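Local coordinates for CYTH domain-containing protein (Pyrococcus horikoshii, PDB 2DC4) that is of unknown function but, as a CYTH-family relative of class IV adenylyl cyclases, probably binds a triphosphate-bearing substrate and divalent metal ions inside a beta-barrel tunnel, at residues Phe26-Gln31 with Lys99-Ile104; Gln31-Phe36 with Arg45-Asn50; Thr111-Arg116 with Phe123-Val128. All blocks are in the same frame, centred on the assembly; numbering follows the deposited sequence.

Contact 1: residues Phe26-Gln31 with Lys99-Ile104; sequences FGIEEQ and KKRRWI
Ile28 lies beside Trp103 on one face of the sheet, and following it outward shows how a branched aliphatic chain fills such a place. CB stands near the carbonyl oxygen of Arg102, to which the backbone CA also gives a CA-H...O contact. The CG2 branch is directed to the other neighbour and sits over the centre of the Arg101 guanidinium, 3.8 Å above its plane. CG1 takes the opposite task: with the first torsion at -64° it is anti to the carbonyl carbon, and it meets the five-membered ring of Trp103 face-on, a CH-pi contact of 3.7 Å to the centroid. CD1 then slides toward the rim of the indole and comes within 3.4 Å of Trp103 NE1. Farther along this face Glu30 runs alongside Arg101, its OE1 making a long salt bridge of 4.0 Å to Arg101 NE. The two strands are antiparallel neighbours in the closed eight-stranded barrel of the CYTH fold, and their pairing is interrupted by a classic beta bulge in which Phe26 and Gly27 both face Ile104. Glycine suits the bulge because any CB at its backbone angles would be jammed against the carbonyl oxygen of Phe26. The other face is largely polar between Glu29 and Gln31. Here Lys100 NZ donates to Gln31 OE1 (2.9 Å) nearly along the C=O axis, while Gln31 NE2 returns to its own strand and donates to Glu29 OE1 (2.8 Å), so both ends of the amide are held and its rotation is fixed. Gln31 OE1 also lies over the Arg102 guanidinium, whose NE is bonded to Asn115 OD1. A water accepts from Arg102 NH1 at 2.8 Å and donates to Glu29 OE1, bridging a carboxylate and a guanidinium too far apart to touch.

Contact 2: residues Gln31-Phe36 with Arg45-Asn50; sequences QEDVYF and RVRKIN
Asp33 and Arg47 are paired across the hairpin by a two-pronged salt bridge. Arg47 approaches side-on, NE giving a hydrogen bond of 2.7 Å to Asp33 OD1 and NH2 one of 2.9 Å to Asp33 OD2. Both oxygens lie practically in the guanidinium plane and are met on their syn sides, and the carboxylate is turned only 23° from that plane, so the two flat groups nearly share a plane. Above this pair the Gln31 amide stacks on the guanidinium, with Gln31 OE1 3.4 Å from Arg47 CZ. Arg45 completes the row: its CG occupies the crowded position between backbone N and carbonyl carbon (chi1 72°), and the chain then runs extended alongside Tyr35. Arg45 CB sits over the centre of the Tyr35 ring in a CH-pi contact, and Arg45 NH1 donates to Tyr35 OH at 2.9 Å, with the ring and the guanidinium almost perpendicular. Tyrosine serves here through both its face and its hydroxyl. Farther out, Lys100 NZ contributes a weak, long ion pair to Asp33 OD2, and the like charges of Arg47 and Lys100 lie close together. On the reverse face, Lys48 NZ reaches Glu32 OE2 (3.2 Å) from above the carboxylate plane, while Glu32 OE1 is held by Lys99. Beside them Val34 and Val46 turn to Ile84 of helix 80-89, as small branched residues suit. Such a gathering of arginines and lysines inside an antiparallel barrel is consistent with the basic wall that receives the phosphates in triphosphate tunnel enzymes of the CYTH family.

Contact 3: residues Thr111-Arg116 with Phe123-Val128; sequences TFELNR and FLDIEV
Glu113 and Glu127 both set CG anti to the carbonyl carbon (chi1 -55° and -80°) and then run extended, and this brings their carboxylates together from neighbouring strands. Glu113 OE1 comes to 2.7 Å from Glu127 OE2, with the two carboxylate planes 74° apart. The strands form a beta hairpin of the CYTH barrel, joined by three regular pairs of backbone hydrogen bonds, from Thr111 with Glu127 to Asn115 with Phe123. Asp125 extends the acidic group, its OD2 4.1 Å from Glu113 OE1, and Glu4 of the neighbouring strand 2-8 brings a further acid close to Glu127. Such a cluster of short-spaced carboxylates is consistent with the metal-binding patch of triphosphate tunnel enzymes, for which glutamate and aspartate are the natural choices. A water bridges the two glutamates: it donates to Glu127 OE1 at 3.3 Å and, weakly, to Glu113 OE2. Were Glu113 exchanged for an alanine, Glu127 OE2 would probably lose its close acidic neighbour and a gap would open beside it, weakening any cation site that the pair helps to build. Asn115 flanks the acids; Asn115 OD1 accepts from Arg102 NE, and Tyr159 OH is hydrogen-bonded both to Asn115 ND2 and to Asp125 OD2. This second shell should steady Asp125. On the opposite face Phe112, Leu114, Leu124 and Ile126 are apolar, and helix 133-146 covers part of it: Phe112 packs on Val143, and Ile126 on Ile140 and Ala144. On this face, Leu114 CD1 lies 4.2 Å from Leu124 CB, and Leu124 CD1 meets the edge of the Phe112 ring while standing 4.1 Å from Phe112 CB.

All three contacts belong to one antiparallel barrel. Contacts 1 and 2 share Gln31 of strand 24-36, which pairs with Lys100 along one edge and Ile49 along the other; their centres are 12 Å apart, and a salt bridge of 3.0 Å from Lys99 NZ to Glu32 OE1 joins them. Contact 3 follows contact 1 across the sheet, centre to centre 10 Å, tied to it by the backbone bond from Trp103 N to Leu114 O (2.8 Å). Contacts 2 and 3 do not touch, their centres lying about 17 Å apart. The basic cluster of contact 2 and the acidic one of contact 3 are thus bridged by contact 1, a division consistent with a tunnel for triphosphate and metal.

Contact 1: residues Phe26-Gln31 with Lys99-Ile104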
loop_
_atom_site.group_PDB
_atom_site.type_symbol
_atom_site.label_atom_id
_atom_site.label_comp_id
_atom_site.label_asym_id
_atom_site.label_seq_id
_atom_site.Cartn_x
_atom_site.Cartn_y
_atom_site.Cartn_z
ATOM N N PHE A 26 -5.624 -12.839 23.114
ATOM C CA PHE A 26 -6.297 -12.177 22.006
ATOM C C PHE A 26 -6.421 -13.084 20.790
ATOM O O PHE A 26 -7.483 -13.151 20.156
ATOM C CB PHE A 26 -5.537 -10.910 21.619
ATOM C CG PHE A 26 -6.081 -10.234 20.404
ATOM C CD1 PHE A 26 -7.272 -9.517 20.469
ATOM C CD2 PHE A 26 -5.430 -10.350 19.180
ATOM C CE1 PHE A 26 -7.810 -8.923 19.326
ATOM C CE2 PHE A 26 -5.958 -9.764 18.031
ATOM C CZ PHE A 26 -7.153 -9.049 18.105
ATOM N N GLY A 27 -5.331 -13.768 20.457
ATOM C CA GLY A 27 -5.339 -14.663 19.315
ATOM C C GLY A 27 -3.946 -15.018 18.826
ATOM O O GLY A 27 -2.942 -14.505 19.335
ATOM N N ILE A 28 -3.885 -15.907 17.839
ATOM C CA ILE A 28 -2.626 -16.341 17.244
ATOM C C ILE A 28 -2.582 -15.828 15.812
ATOM O O ILE A 28 -3.587 -15.886 15.102
ATOM C CB ILE A 28 -2.522 -17.882 17.205
ATOM C CG1 ILE A 28 -2.488 -18.440 18.628
ATOM C CG2 ILE A 28 -1.268 -18.307 16.435
ATOM C CD1 ILE A 28 -2.578 -19.956 18.688
ATOM N N GLU A 29 -1.433 -15.304 15.399
ATOM C CA GLU A 29 -1.267 -14.812 14.032
ATOM C C GLU A 29 -0.090 -15.519 13.366
ATOM O O GLU A 29 1.026 -15.490 13.881
ATOM C CB GLU A 29 -1.021 -13.296 14.011
ATOM C CG GLU A 29 -2.225 -12.460 14.443
ATOM C CD GLU A 29 -1.989 -10.960 14.334
ATOM O OE1 GLU A 29 -0.838 -10.542 14.089
ATOM O OE2 GLU A 29 -2.962 -10.190 14.504
ATOM N N GLU A 30 -0.348 -16.166 12.231
ATOM C CA GLU A 30 0.711 -16.838 11.483
ATOM C C GLU A 30 1.153 -15.796 10.470
ATOM O O GLU A 30 0.465 -15.542 9.479
ATOM C CB GLU A 30 0.164 -18.087 10.791
ATOM C CG GLU A 30 -0.398 -19.108 11.776
ATOM C CD GLU A 30 -0.828 -20.396 11.109
ATOM O OE1 GLU A 30 0.023 -21.037 10.459
ATOM O OE2 GLU A 30 -2.015 -20.771 11.239
ATOM N N GLN A 31 2.307 -15.186 10.730
ATOM C CA GLN A 31 2.809 -14.106 9.894
ATOM C C GLN A 31 3.979 -14.432 8.983
ATOM O O GLN A 31 4.841 -15.249 9.304
ATOM C CB GLN A 31 3.214 -12.927 10.786
ATOM C CG GLN A 31 2.264 -12.654 11.948
ATOM C CD GLN A 31 2.747 -11.518 12.824
ATOM O OE1 GLN A 31 3.949 -11.362 13.044
ATOM N NE2 GLN A 31 1.813 -10.719 13.340
ATOM N N LYS A 99 9.263 -15.493 9.080
ATOM C CA LYS A 99 8.033 -16.243 9.271
ATOM C C LYS A 99 7.906 -16.589 10.741
ATOM O O LYS A 99 8.841 -17.115 11.348
ATOM C CB LYS A 99 8.051 -17.525 8.439
ATOM C CG LYS A 99 8.121 -17.280 6.938
ATOM C CD LYS A 99 8.114 -18.589 6.158
ATOM C CE LYS A 99 6.820 -19.362 6.370
ATOM N NZ LYS A 99 5.624 -18.584 5.934
ATOM N N LYS A 100 6.754 -16.295 11.324
ATOM C CA LYS A 100 6.580 -16.590 12.735
ATOM C C LYS A 100 5.136 -16.866 13.101
ATOM O O LYS A 100 4.216 -16.521 12.359
ATOM C CB LYS A 100 7.087 -15.414 13.570
ATOM C CG LYS A 100 6.122 -14.233 13.590
ATOM C CD LYS A 100 6.572 -13.151 14.566
ATOM C CE LYS A 100 7.538 -12.162 13.928
ATOM N NZ LYS A 100 6.839 -11.244 12.972
ATOM N N ARG A 101 4.950 -17.506 14.248
ATOM C CA ARG A 101 3.620 -17.780 14.763
ATOM C C ARG A 101 3.594 -16.945 16.042
ATOM O O ARG A 101 4.390 -17.169 16.951
ATOM C CB ARG A 101 3.461 -19.265 15.076
ATOM C CG ARG A 101 2.024 -19.720 15.179
ATOM C CD ARG A 101 1.859 -21.110 14.570
ATOM N NE ARG A 101 0.458 -21.474 14.388
ATOM C CZ ARG A 101 -0.346 -21.879 15.366
ATOM N NH1 ARG A 101 0.111 -21.978 16.605
ATOM N NH2 ARG A 101 -1.607 -22.191 15.101
ATOM N N ARG A 102 2.689 -15.971 16.097
ATOM C CA ARG A 102 2.601 -15.070 17.241
ATOM C C ARG A 102 1.368 -15.251 18.120
ATOM O O ARG A 102 0.236 -15.281 17.632
ATOM C CB ARG A 102 2.660 -13.622 16.740
ATOM C CG ARG A 102 2.454 -12.558 17.816
ATOM C CD ARG A 102 2.551 -11.157 17.215
ATOM N NE ARG A 102 3.921 -10.829 16.828
ATOM C CZ ARG A 102 4.281 -9.719 16.187
ATOM N NH1 ARG A 102 3.373 -8.813 15.852
ATOM N NH2 ARG A 102 5.555 -9.513 15.882
ATOM N N TRP A 103 1.611 -15.384 19.423
ATOM C CA TRP A 103 0.566 -15.515 20.432
ATOM C C TRP A 103 0.451 -14.127 21.055
ATOM O O TRP A 103 1.424 -13.610 21.604
ATOM C CB TRP A 103 0.993 -16.513 21.509
ATOM C CG TRP A 103 0.634 -17.925 21.210
ATOM C CD1 TRP A 103 -0.388 -18.644 21.762
ATOM C CD2 TRP A 103 1.295 -18.801 20.299
ATOM N NE1 TRP A 103 -0.401 -19.913 21.252
ATOM C CE2 TRP A 103 0.622 -20.040 20.348
ATOM C CE3 TRP A 103 2.394 -18.664 19.441
ATOM C CZ2 TRP A 103 1.008 -21.136 19.576
ATOM C CZ3 TRP A 103 2.781 -19.755 18.671
ATOM C CH2 TRP A 103 2.089 -20.975 18.745
ATOM N N ILE A 104 -0.728 -13.525 20.963
ATOM C CA ILE A 104 -0.943 -12.184 21.492
ATOM C C ILE A 104 -1.788 -12.211 22.758
ATOM O O ILE A 104 -2.846 -12.832 22.790
ATOM C CB ILE A 104 -1.652 -11.282 20.443
ATOM C CG1 ILE A 104 -0.848 -11.274 19.138
ATOM C CG2 ILE A 104 -1.814 -9.854 20.989
ATOM C CD1 ILE A 104 -1.545 -10.567 17.979
HETATM O O HOH W 1 0.565 -8.597 15.849
#

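Contact 2: residues Gln31-Phe36 with Arg45-Asn50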
loop_
_atom_site.group_PDB
_atom_site.type_symbol
_atom_site.label_atom_id
_atom_site.label_comp_id
_atom_site.label_asym_id
_atom_site.label_seq_id
_atom_site.Cartn_x
_atom_site.Cartn_y
_atom_site.Cartn_z
ATOM N N GLN A 31 2.307 -15.186 10.730
ATOM C CA GLN A 31 2.809 -14.106 9.894
ATOM C C GLN A 31 3.979 -14.432 8.983
ATOM O O GLN A 31 4.841 -15.249 9.304
ATOM C CB GLN A 31 3.214 -12.927 10.786
ATOM C CG GLN A 31 2.264 -12.654 11.948
ATOM C CD GLN A 31 2.747 -11.518 12.824
ATOM O OE1 GLN A 31 3.949 -11.362 13.044
ATOM N NE2 GLN A 31 1.813 -10.719 13.340
ATOM N N GLU A 32 3.998 -13.763 7.837
ATOM C CA GLU A 32 5.075 -13.906 6.870
ATOM C C GLU A 32 5.399 -12.484 6.438
ATOM O O GLU A 32 4.561 -11.813 5.830
ATOM C CB GLU A 32 4.623 -14.732 5.660
ATOM C CG GLU A 32 5.727 -14.958 4.633
ATOM C CD GLU A 32 5.287 -15.821 3.462
ATOM O OE1 GLU A 32 4.680 -16.886 3.703
ATOM O OE2 GLU A 32 5.561 -15.438 2.303
ATOM N N ASP A 33 6.601 -12.022 6.782
ATOM C CA ASP A 33 7.039 -10.672 6.446
ATOM C C ASP A 33 8.139 -10.655 5.406
ATOM O O ASP A 33 9.155 -11.328 5.562
ATOM C CB ASP A 33 7.582 -9.941 7.677
ATOM C CG ASP A 33 6.592 -9.874 8.810
ATOM O OD1 ASP A 33 5.379 -9.954 8.545
ATOM O OD2 ASP A 33 7.037 -9.723 9.970
ATOM N N VAL A 34 7.942 -9.880 4.346
ATOM C CA VAL A 34 8.963 -9.744 3.319
ATOM C C VAL A 34 9.579 -8.360 3.516
ATOM O O VAL A 34 8.919 -7.333 3.332
ATOM C CB VAL A 34 8.371 -9.870 1.895
ATOM C CG1 VAL A 34 9.435 -9.555 0.859
ATOM C CG2 VAL A 34 7.836 -11.271 1.688
ATOM N N TYR A 35 10.843 -8.338 3.931
ATOM C CA TYR A 35 11.544 -7.083 4.180
ATOM C C TYR A 35 12.286 -6.552 2.972
ATOM O O TYR A 35 12.811 -7.316 2.169
ATOM C CB TYR A 35 12.551 -7.241 5.321
ATOM C CG TYR A 35 11.941 -7.253 6.700
ATOM C CD1 TYR A 35 11.318 -8.394 7.199
ATOM C CD2 TYR A 35 11.994 -6.119 7.510
ATOM C CE1 TYR A 35 10.765 -8.409 8.475
ATOM C CE2 TYR A 35 11.443 -6.121 8.788
ATOM C CZ TYR A 35 10.834 -7.268 9.263
ATOM O OH TYR A 35 10.283 -7.273 10.524
ATOM N N PHE A 36 12.332 -5.229 2.869
ATOM C CA PHE A 36 13.020 -4.545 1.785
ATOM C C PHE A 36 14.108 -3.679 2.394
ATOM O O PHE A 36 13.864 -2.939 3.343
ATOM C CB PHE A 36 12.030 -3.692 0.992
ATOM C CG PHE A 36 11.129 -4.497 0.114
ATOM C CD1 PHE A 36 11.563 -4.926 -1.135
ATOM C CD2 PHE A 36 9.865 -4.876 0.553
ATOM C CE1 PHE A 36 10.751 -5.726 -1.939
ATOM C CE2 PHE A 36 9.047 -5.674 -0.237
ATOM C CZ PHE A 36 9.488 -6.101 -1.487
ATOM N N ARG A 45 8.548 -3.453 5.285
ATOM C CA ARG A 45 8.139 -4.826 5.051
ATOM C C ARG A 45 6.683 -4.917 4.651
ATOM O O ARG A 45 5.888 -4.009 4.907
ATOM C CB ARG A 45 8.342 -5.673 6.311
ATOM C CG ARG A 45 7.334 -5.354 7.392
ATOM C CD ARG A 45 7.541 -6.132 8.681
ATOM N NE ARG A 45 6.538 -5.731 9.663
ATOM C CZ ARG A 45 6.785 -5.547 10.954
ATOM N NH1 ARG A 45 8.009 -5.726 11.431
ATOM N NH2 ARG A 45 5.806 -5.164 11.765
ATOM N N VAL A 46 6.353 -6.023 4.001
ATOM C CA VAL A 46 4.989 -6.317 3.607
ATOM C C VAL A 46 4.653 -7.565 4.409
ATOM O O VAL A 46 5.322 -8.592 4.283
ATOM C CB VAL A 46 4.864 -6.645 2.113
ATOM C CG1 VAL A 46 3.459 -7.156 1.819
ATOM C CG2 VAL A 46 5.174 -5.412 1.280
ATOM N N ARG A 47 3.631 -7.467 5.246
ATOM C CA ARG A 47 3.220 -8.592 6.078
ATOM C C ARG A 47 1.922 -9.247 5.632
ATOM O O ARG A 47 0.966 -8.568 5.260
ATOM C CB ARG A 47 3.054 -8.138 7.533
ATOM C CG ARG A 47 2.314 -9.148 8.413
ATOM C CD ARG A 47 2.375 -8.764 9.892
ATOM N NE ARG A 47 3.746 -8.784 10.393
ATOM C CZ ARG A 47 4.123 -8.287 11.569
ATOM N NH1 ARG A 47 3.232 -7.725 12.373
ATOM N NH2 ARG A 47 5.394 -8.351 11.938
ATOM N N LYS A 48 1.922 -10.577 5.666
ATOM C CA LYS A 48 0.751 -11.384 5.352
ATOM C C LYS A 48 0.437 -12.210 6.598
ATOM O O LYS A 48 1.322 -12.859 7.156
ATOM C CB LYS A 48 1.039 -12.339 4.190
ATOM C CG LYS A 48 1.133 -11.666 2.844
ATOM C CD LYS A 48 1.458 -12.658 1.734
ATOM C CE LYS A 48 2.911 -13.120 1.785
ATOM N NZ LYS A 48 3.264 -13.992 0.628
ATOM N N ILE A 49 -0.810 -12.158 7.054
ATOM C CA ILE A 49 -1.225 -12.948 8.204
ATOM C C ILE A 49 -2.083 -14.007 7.542
ATOM O O ILE A 49 -3.247 -13.786 7.231
ATOM C CB ILE A 49 -2.053 -12.135 9.193
ATOM C CG1 ILE A 49 -1.302 -10.847 9.548
ATOM C CG2 ILE A 49 -2.287 -12.957 10.466
ATOM C CD1 ILE A 49 -2.027 -9.961 10.548
ATOM N N ASN A 50 -1.479 -15.161 7.314
ATOM C CA ASN A 50 -2.143 -16.239 6.610
ATOM C C ASN A 50 -3.401 -16.859 7.198
ATOM O O ASN A 50 -4.233 -17.378 6.449
ATOM C CB ASN A 50 -1.098 -17.300 6.291
ATOM C CG ASN A 50 0.120 -16.702 5.611
ATOM O OD1 ASN A 50 0.113 -16.449 4.405
ATOM N ND2 ASN A 50 1.189 -16.508 6.376
HETATM O O HOH W 2 4.572 -11.005 3.131
#

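Contact 3: residues Thr111-Arg116 with Phe123-Val128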
loop_
_atom_site.group_PDB
_atom_site.type_symbol
_atom_site.label_atom_id
_atom_site.label_comp_id
_atom_site.label_asym_id
_atom_site.label_seq_id
_atom_site.Cartn_x
_atom_site.Cartn_y
_atom_site.Cartn_z
ATOM N N THR A 111 1.077 -5.116 25.942
ATOM C CA THR A 111 0.774 -6.166 24.989
ATOM C C THR A 111 1.946 -7.133 24.976
ATOM O O THR A 111 3.108 -6.722 24.918
ATOM C CB THR A 111 0.577 -5.602 23.566
ATOM O OG1 THR A 111 -0.534 -4.696 23.566
ATOM C CG2 THR A 111 0.307 -6.731 22.573
ATOM N N PHE A 112 1.631 -8.418 25.066
ATOM C CA PHE A 112 2.648 -9.452 25.035
ATOM C C PHE A 112 2.566 -10.123 23.678
ATOM O O PHE A 112 1.491 -10.554 23.260
ATOM C CB PHE A 112 2.394 -10.511 26.114
ATOM C CG PHE A 112 2.362 -9.967 27.511
ATOM C CD1 PHE A 112 1.165 -9.542 28.080
ATOM C CD2 PHE A 112 3.533 -9.868 28.255
ATOM C CE1 PHE A 112 1.133 -9.024 29.372
ATOM C CE2 PHE A 112 3.517 -9.351 29.548
ATOM C CZ PHE A 112 2.315 -8.928 30.110
ATOM N N GLU A 113 3.689 -10.195 22.977
ATOM C CA GLU A 113 3.710 -10.873 21.687
ATOM C C GLU A 113 4.720 -11.998 21.841
ATOM O O GLU A 113 5.926 -11.757 21.849
ATOM C CB GLU A 113 4.142 -9.926 20.564
ATOM C CG GLU A 113 3.301 -8.649 20.466
ATOM C CD GLU A 113 3.640 -7.805 19.252
ATOM O OE1 GLU A 113 4.839 -7.637 18.947
ATOM O OE2 GLU A 113 2.701 -7.295 18.610
ATOM N N LEU A 114 4.218 -13.220 21.987
ATOM C CA LEU A 114 5.074 -14.394 22.148
ATOM C C LEU A 114 5.263 -14.976 20.763
ATOM O O LEU A 114 4.325 -15.516 20.174
ATOM C CB LEU A 114 4.406 -15.405 23.082
ATOM C CG LEU A 114 5.198 -16.667 23.422
ATOM C CD1 LEU A 114 6.607 -16.287 23.873
ATOM C CD2 LEU A 114 4.468 -17.438 24.515
ATOM N N ASN A 115 6.486 -14.871 20.256
ATOM C CA ASN A 115 6.795 -15.316 18.907
ATOM C C ASN A 115 7.645 -16.558 18.746
ATOM O O ASN A 115 8.704 -16.677 19.360
ATOM C CB ASN A 115 7.503 -14.193 18.158
ATOM C CG ASN A 115 6.713 -12.911 18.158
ATOM O OD1 ASN A 115 5.592 -12.868 17.660
ATOM N ND2 ASN A 115 7.293 -11.856 18.722
ATOM N N ARG A 116 7.181 -17.474 17.899
ATOM C CA ARG A 116 7.957 -18.667 17.582
ATOM C C ARG A 116 8.407 -18.341 16.161
ATOM O O ARG A 116 7.643 -18.479 15.207
ATOM C CB ARG A 116 7.078 -19.918 17.625
ATOM C CG ARG A 116 6.343 -20.065 18.944
ATOM C CD ARG A 116 6.134 -21.512 19.334
ATOM N NE ARG A 116 7.362 -22.111 19.842
ATOM C CZ ARG A 116 7.449 -23.355 20.302
ATOM N NH1 ARG A 116 6.377 -24.134 20.310
ATOM N NH2 ARG A 116 8.602 -23.808 20.776
ATOM N N PHE A 123 10.826 -15.812 21.062
ATOM C CA PHE A 123 11.040 -14.512 21.675
ATOM C C PHE A 123 9.741 -13.940 22.198
ATOM O O PHE A 123 8.661 -14.270 21.709
ATOM C CB PHE A 123 11.621 -13.527 20.655
ATOM C CG PHE A 123 12.906 -13.987 20.026
ATOM C CD1 PHE A 123 12.897 -14.900 18.978
ATOM C CD2 PHE A 123 14.124 -13.516 20.497
ATOM C CE1 PHE A 123 14.092 -15.337 18.409
ATOM C CE2 PHE A 123 15.320 -13.945 19.939
ATOM C CZ PHE A 123 15.307 -14.854 18.896
ATOM N N LEU A 124 9.858 -13.080 23.202
ATOM C CA LEU A 124 8.691 -12.419 23.765
ATOM C C LEU A 124 8.935 -10.932 23.644
ATOM O O LEU A 124 9.961 -10.430 24.098
ATOM C CB LEU A 124 8.499 -12.757 25.250
ATOM C CG LEU A 124 7.459 -11.859 25.948
ATOM C CD1 LEU A 124 6.063 -12.204 25.448
ATOM C CD2 LEU A 124 7.534 -12.029 27.463
ATOM N N ASP A 125 8.012 -10.225 23.001
ATOM C CA ASP A 125 8.130 -8.786 22.896
ATOM C C ASP A 125 7.120 -8.231 23.888
ATOM O O ASP A 125 5.960 -8.643 23.893
ATOM C CB ASP A 125 7.770 -8.294 21.489
ATOM C CG ASP A 125 8.901 -8.471 20.501
ATOM O OD1 ASP A 125 10.011 -7.967 20.777
ATOM O OD2 ASP A 125 8.686 -9.097 19.443
ATOM N N ILE A 126 7.567 -7.333 24.756
ATOM C CA ILE A 126 6.660 -6.710 25.709
ATOM C C ILE A 126 6.548 -5.271 25.228
ATOM O O ILE A 126 7.534 -4.528 25.202
ATOM C CB ILE A 126 7.201 -6.743 27.154
ATOM C CG1 ILE A 126 7.469 -8.192 27.579
ATOM C CG2 ILE A 126 6.182 -6.091 28.098
ATOM C CD1 ILE A 126 7.921 -8.330 29.040
ATOM N N GLU A 127 5.337 -4.890 24.839
ATOM C CA GLU A 127 5.062 -3.571 24.285
ATOM C C GLU A 127 4.139 -2.760 25.197
ATOM O O GLU A 127 3.225 -3.283 25.822
ATOM C CB GLU A 127 4.409 -3.755 22.914
ATOM C CG GLU A 127 5.432 -4.062 21.819
ATOM C CD GLU A 127 4.724 -4.173 20.488
ATOM O OE1 GLU A 127 3.847 -3.363 20.222
ATOM O OE2 GLU A 127 5.057 -5.076 19.723
ATOM N N VAL A 128 4.358 -1.455 25.261
ATOM C CA VAL A 128 3.499 -0.606 26.074
ATOM C C VAL A 128 3.132 0.645 25.297
ATOM O O VAL A 128 3.883 1.096 24.434
ATOM C CB VAL A 128 4.200 -0.198 27.396
ATOM C CG1 VAL A 128 5.419 0.645 27.098
ATOM C CG2 VAL A 128 3.232 0.559 28.297
HETATM O O HOH W 3 0.340 -2.329 24.213
HETATM O O HOH W 4 7.354 -7.126 17.879
HETATM O O HOH W 5 6.498 -9.395 18.220
HETATM O O HOH W 6 0.898 -4.510 19.469
#